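Local atomic coordinates of probable molybdopterin-guanine dinucleotide biosynthesis protein A (Aquifex aeolicus, PDB entry 2E8B), a protein that probably transfers the GMP moiety of GTP to Mo-molybdopterin, forming the guanine dinucleotide form of the molybdenum cofactor. Residues K112-Y117 with R179-N184; L119-E124 with N170-P175. One frame throughout, in Å; residues are numbered along the deposited sequence.

Helix 112-120 and the chain leaving it take part in both contacts, with different chemistry in each. Contact 1 is buried: a threonine on the helix meets another in the 3-10 turn that follows strand 170-173, hydroxyl to hydroxyl. Contact 2 lies at the surface, where the chain leaving the same helix passes strand 170-173; here an asparagine amide bonds one backbone carbonyl and, weakly, the one before it, and one aliphatic touch supplements it. Their centres are about 12 Å apart, and contact 2 is nested within the loop that contact 1 closes. Packing joins them: Tyr117 lies against Pro175, and Leu182 CD1 comes within 3.5 Å of Ile174 CG1.

Contact 1: K112-Y117 with R179-N184; sequences KETVLY and RYTLLN
Thr114 and Thr181 are the only pair within 4.5 Å here, with Leu182 at the margin, and the polar part of the contact is one hydrogen bond. The hydroxyl of Thr114 donates to that of Thr181, with 2.7 Å between Thr114 OG1 and Thr181 OG1. The accepting oxygen is held from its own side of the interface as well, being hydrogen-bonded to the carbonyl oxygen of Leu178, just before residues 179-184. On Thr181 the oxygen sits between the backbone N and the carbonyl carbon (chi1 68°), and in that rotamer it is within bonding distance of both Leu178 O and Thr114 OG1.

The rest is van der Waals packing of each methyl against the other residue's hydroxyl oxygen. The two side chains slide past each other in opposite directions: Thr114 CG2 lies 3.6 Å from Thr181 OG1, and Thr181 CG2 keeps the same 3.6 Å from Thr114 OG1. Thr181 CG2 also sits over one face of the neighbouring Tyr180 ring, offset toward its rim.

A valine in place of Thr114 would probably leave the Thr181 hydroxyl without its donor in a buried setting, though still bonded to Leu178.

The chemistry thus implies a short relay, from the hydroxyl of Thr114 through that of Thr181 to a backbone carbonyl, in which the middle hydroxyl both accepts and donates and the turn after strand 170-173 is pinned to helix 112-120.

Contact 2: L119-E124 with N170-P175; sequences LENFKE and NEVEIP
The end of helix 112-120 and the connection that carries the chain on to strand 126-130 run beside strand 170-173 here, and Asn170 is the residue that reaches across. Its ND2 lies 3.0 Å from Glu124 O and equally 3.0 Å from Lys123 O, so one amide nitrogen addresses two successive carbonyls. The bond to Glu124 is the better formed, with an angle of 139° at the hydrogen; that to Lys123 is weak. Glu124 O lies almost exactly in the plane of the Asn170 amide, whereas the nitrogen stands well above the plane of the Glu124 carbonyl instead of approaching along a lone pair. Val126 O adds a further weak bond to ND2. With CG anti to its own carbonyl carbon (chi1 -59°), the Asn170 amide is directed at the connection, and it also passes alongside the start of the lysine side chain, Lys123 CB lying 3.5 Å from Asn170 ND2 before the rest of that chain leads away.

In this MobA-like domain of the GT-A clan, strand 170-173 joins the mixed sheet parallel to strand 126-130, with backbone bonds from Asn170 and Val172 to Val126, Val128 and Lys130. Beside this backbone pairing, the Asn170 side chain bonds the connection that leads into strand 126-130.

Farther along, the contact turns nonpolar. Asn121, the first residue to leave helical geometry, puts its CB 4.0 Å from Val172 CG1, while its ND2 turns back to bond Tyr117 O in the last part of the helix.

Contact 1: K112-Y117 with R179-N184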
# COMPACT_ATOMS: atom_id res chain seq x y z
N LYS A 112 6.06 -5.68 10.88
CA LYS A 112 4.80 -5.28 11.50
C LYS A 112 4.95 -4.05 12.38
O LYS A 112 4.04 -3.22 12.43
CB LYS A 112 4.25 -6.44 12.32
CG LYS A 112 5.13 -6.84 13.50
CD LYS A 112 4.59 -8.08 14.20
CE LYS A 112 3.17 -7.87 14.68
NZ LYS A 112 2.67 -9.03 15.47
N GLU A 113 6.07 -3.92 13.08
CA GLU A 113 6.26 -2.76 13.95
C GLU A 113 6.14 -1.44 13.20
O GLU A 113 5.67 -0.44 13.76
CB GLU A 113 7.62 -2.82 14.66
CG GLU A 113 7.77 -3.98 15.62
CD GLU A 113 8.50 -5.16 15.01
OE1 GLU A 113 8.13 -5.59 13.90
OE2 GLU A 113 9.46 -5.65 15.65
N THR A 114 6.57 -1.42 11.95
CA THR A 114 6.49 -0.21 11.15
C THR A 114 5.03 0.12 10.89
O THR A 114 4.60 1.27 10.99
CB THR A 114 7.24 -0.37 9.83
OG1 THR A 114 8.61 -0.68 10.11
CG2 THR A 114 7.16 0.90 9.00
N VAL A 115 4.25 -0.91 10.56
CA VAL A 115 2.83 -0.72 10.30
C VAL A 115 2.14 -0.24 11.57
O VAL A 115 1.33 0.69 11.54
CB VAL A 115 2.18 -2.03 9.84
CG1 VAL A 115 0.68 -1.85 9.70
CG2 VAL A 115 2.79 -2.46 8.52
N LEU A 116 2.46 -0.88 12.69
CA LEU A 116 1.86 -0.52 13.97
C LEU A 116 2.20 0.90 14.41
O LEU A 116 1.36 1.58 15.00
CB LEU A 116 2.27 -1.53 15.04
CG LEU A 116 1.74 -2.95 14.80
CD1 LEU A 116 2.25 -3.85 15.90
CD2 LEU A 116 0.21 -2.95 14.77
N TYR A 117 3.42 1.35 14.13
CA TYR A 117 3.81 2.71 14.52
C TYR A 117 2.97 3.71 13.73
O TYR A 117 2.55 4.74 14.26
CB TYR A 117 5.30 2.97 14.26
CG TYR A 117 5.78 4.28 14.85
CD1 TYR A 117 5.94 4.43 16.23
CD2 TYR A 117 6.07 5.37 14.03
CE1 TYR A 117 6.37 5.64 16.78
CE2 TYR A 117 6.50 6.59 14.57
CZ TYR A 117 6.65 6.71 15.94
OH TYR A 117 7.05 7.91 16.49
N ARG A 179 13.63 2.66 9.72
CA ARG A 179 13.73 3.27 8.40
C ARG A 179 14.11 2.28 7.31
O ARG A 179 13.62 2.38 6.18
CB ARG A 179 14.72 4.43 8.43
CG ARG A 179 14.16 5.67 9.14
CD ARG A 179 15.25 6.61 9.60
NE ARG A 179 16.09 7.11 8.51
CZ ARG A 179 15.86 8.23 7.83
NH1 ARG A 179 14.80 8.98 8.11
NH2 ARG A 179 16.69 8.61 6.87
N TYR A 180 14.95 1.31 7.64
CA TYR A 180 15.37 0.32 6.65
C TYR A 180 14.21 -0.56 6.18
O TYR A 180 14.28 -1.16 5.11
CB TYR A 180 16.50 -0.55 7.22
CG TYR A 180 16.03 -1.67 8.12
CD1 TYR A 180 15.72 -1.44 9.45
CD2 TYR A 180 15.88 -2.97 7.63
CE1 TYR A 180 15.27 -2.46 10.28
CE2 TYR A 180 15.44 -4.01 8.45
CZ TYR A 180 15.13 -3.74 9.77
OH TYR A 180 14.69 -4.76 10.59
N THR A 181 13.15 -0.63 6.97
CA THR A 181 12.01 -1.46 6.61
C THR A 181 11.23 -0.90 5.43
O THR A 181 10.33 -1.56 4.91
CB THR A 181 11.02 -1.63 7.80
OG1 THR A 181 10.39 -0.38 8.09
CG2 THR A 181 11.77 -2.12 9.04
N LEU A 182 11.60 0.30 4.99
CA LEU A 182 10.92 0.94 3.87
C LEU A 182 11.73 0.94 2.57
O LEU A 182 11.34 1.55 1.58
CB LEU A 182 10.55 2.38 4.25
CG LEU A 182 9.35 2.46 5.20
CD1 LEU A 182 9.45 3.68 6.10
CD2 LEU A 182 8.07 2.49 4.39
N LEU A 183 12.86 0.25 2.58
CA LEU A 183 13.70 0.19 1.38
C LEU A 183 13.08 -0.70 0.31
O LEU A 183 12.23 -1.54 0.60
CB LEU A 183 15.10 -0.33 1.75
CG LEU A 183 15.94 0.53 2.69
CD1 LEU A 183 17.21 -0.21 3.08
CD2 LEU A 183 16.28 1.84 2.00
N ASN A 184 13.50 -0.50 -0.93
CA ASN A 184 13.01 -1.32 -2.03
C ASN A 184 14.14 -2.25 -2.45
O ASN A 184 15.24 -2.15 -1.92
CB ASN A 184 12.61 -0.45 -3.23
CG ASN A 184 11.64 0.65 -2.86
OD1 ASN A 184 12.03 1.65 -2.26
ND2 ASN A 184 10.37 0.47 -3.20

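Contact 2: L119-E124 with N170-P175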
# COMPACT_ATOMS: atom_id res chain seq x y z
N LEU A 119 -0.04 3.14 12.50
CA LEU A 119 -1.40 3.07 13.03
C LEU A 119 -1.54 3.87 14.32
O LEU A 119 -2.54 4.57 14.52
CB LEU A 119 -1.80 1.61 13.33
CG LEU A 119 -2.06 0.70 12.13
CD1 LEU A 119 -2.41 -0.70 12.61
CD2 LEU A 119 -3.19 1.27 11.30
N GLU A 120 -0.54 3.77 15.19
CA GLU A 120 -0.57 4.48 16.46
C GLU A 120 -0.59 5.99 16.25
O GLU A 120 -1.22 6.72 17.02
CB GLU A 120 0.65 4.10 17.32
CG GLU A 120 0.70 4.79 18.68
CD GLU A 120 1.94 4.43 19.48
OE1 GLU A 120 2.28 3.22 19.55
OE2 GLU A 120 2.57 5.34 20.07
N ASN A 121 0.08 6.45 15.20
CA ASN A 121 0.18 7.87 14.90
C ASN A 121 -0.77 8.36 13.81
O ASN A 121 -0.59 9.46 13.28
CB ASN A 121 1.62 8.21 14.51
CG ASN A 121 2.55 8.15 15.70
OD1 ASN A 121 2.59 9.07 16.51
ND2 ASN A 121 3.30 7.06 15.81
N PHE A 122 -1.79 7.57 13.49
CA PHE A 122 -2.73 7.97 12.45
C PHE A 122 -3.56 9.21 12.80
O PHE A 122 -4.04 9.36 13.92
CB PHE A 122 -3.68 6.82 12.11
CG PHE A 122 -4.84 7.23 11.25
CD1 PHE A 122 -4.62 7.83 10.01
CD2 PHE A 122 -6.15 7.04 11.68
CE1 PHE A 122 -5.69 8.24 9.21
CE2 PHE A 122 -7.22 7.45 10.89
CZ PHE A 122 -6.99 8.05 9.65
N LYS A 123 -3.71 10.08 11.80
CA LYS A 123 -4.51 11.30 11.90
C LYS A 123 -5.13 11.54 10.52
O LYS A 123 -4.47 11.38 9.50
CB LYS A 123 -3.63 12.49 12.28
CG LYS A 123 -3.20 12.48 13.74
CD LYS A 123 -2.18 13.57 14.04
CE LYS A 123 -1.90 13.66 15.54
NZ LYS A 123 -3.12 14.12 16.27
N GLU A 124 -6.41 11.91 10.51
CA GLU A 124 -7.12 12.17 9.26
C GLU A 124 -6.52 13.36 8.51
O GLU A 124 -5.92 14.24 9.12
CB GLU A 124 -8.60 12.43 9.56
CG GLU A 124 -9.33 11.21 10.11
CD GLU A 124 -10.77 11.52 10.48
OE1 GLU A 124 -11.52 12.00 9.61
OE2 GLU A 124 -11.15 11.27 11.65
N ASN A 170 -0.61 13.88 6.72
CA ASN A 170 0.25 13.91 7.89
C ASN A 170 1.43 12.96 7.70
O ASN A 170 1.25 11.82 7.29
CB ASN A 170 -0.55 13.49 9.12
CG ASN A 170 -1.74 14.39 9.37
OD1 ASN A 170 -1.58 15.54 9.78
ND2 ASN A 170 -2.94 13.88 9.11
N GLU A 171 2.63 13.44 8.00
CA GLU A 171 3.82 12.61 7.90
C GLU A 171 4.06 11.90 9.22
O GLU A 171 3.95 12.51 10.29
CB GLU A 171 5.08 13.44 7.62
CG GLU A 171 5.20 14.08 6.25
CD GLU A 171 6.58 14.68 6.06
OE1 GLU A 171 7.23 15.04 7.07
OE2 GLU A 171 7.03 14.79 4.90
N VAL A 172 4.39 10.62 9.15
CA VAL A 172 4.71 9.88 10.35
C VAL A 172 6.21 9.64 10.21
O VAL A 172 6.64 8.84 9.39
CB VAL A 172 3.96 8.53 10.41
CG1 VAL A 172 4.38 7.77 11.66
CG2 VAL A 172 2.46 8.77 10.43
N GLU A 173 7.00 10.39 10.97
CA GLU A 173 8.45 10.25 10.92
C GLU A 173 8.81 8.87 11.45
O GLU A 173 8.59 8.57 12.62
CB GLU A 173 9.12 11.32 11.78
CG GLU A 173 10.64 11.28 11.73
CD GLU A 173 11.28 12.30 12.67
OE1 GLU A 173 11.02 13.50 12.49
OE2 GLU A 173 12.03 11.88 13.58
N ILE A 174 9.36 8.04 10.58
CA ILE A 174 9.72 6.68 10.97
C ILE A 174 10.95 6.66 11.86
O ILE A 174 11.97 7.27 11.54
CB ILE A 174 9.97 5.80 9.73
CG1 ILE A 174 8.68 5.69 8.91
CG2 ILE A 174 10.45 4.42 10.15
CD1 ILE A 174 7.49 5.15 9.69
N PRO A 175 10.85 5.97 13.01
CA PRO A 175 11.98 5.88 13.94
C PRO A 175 13.20 5.34 13.22
O PRO A 175 13.08 4.47 12.35
CB PRO A 175 11.46 4.92 15.00
CG PRO A 175 10.00 5.23 15.06
CD PRO A 175 9.64 5.35 13.58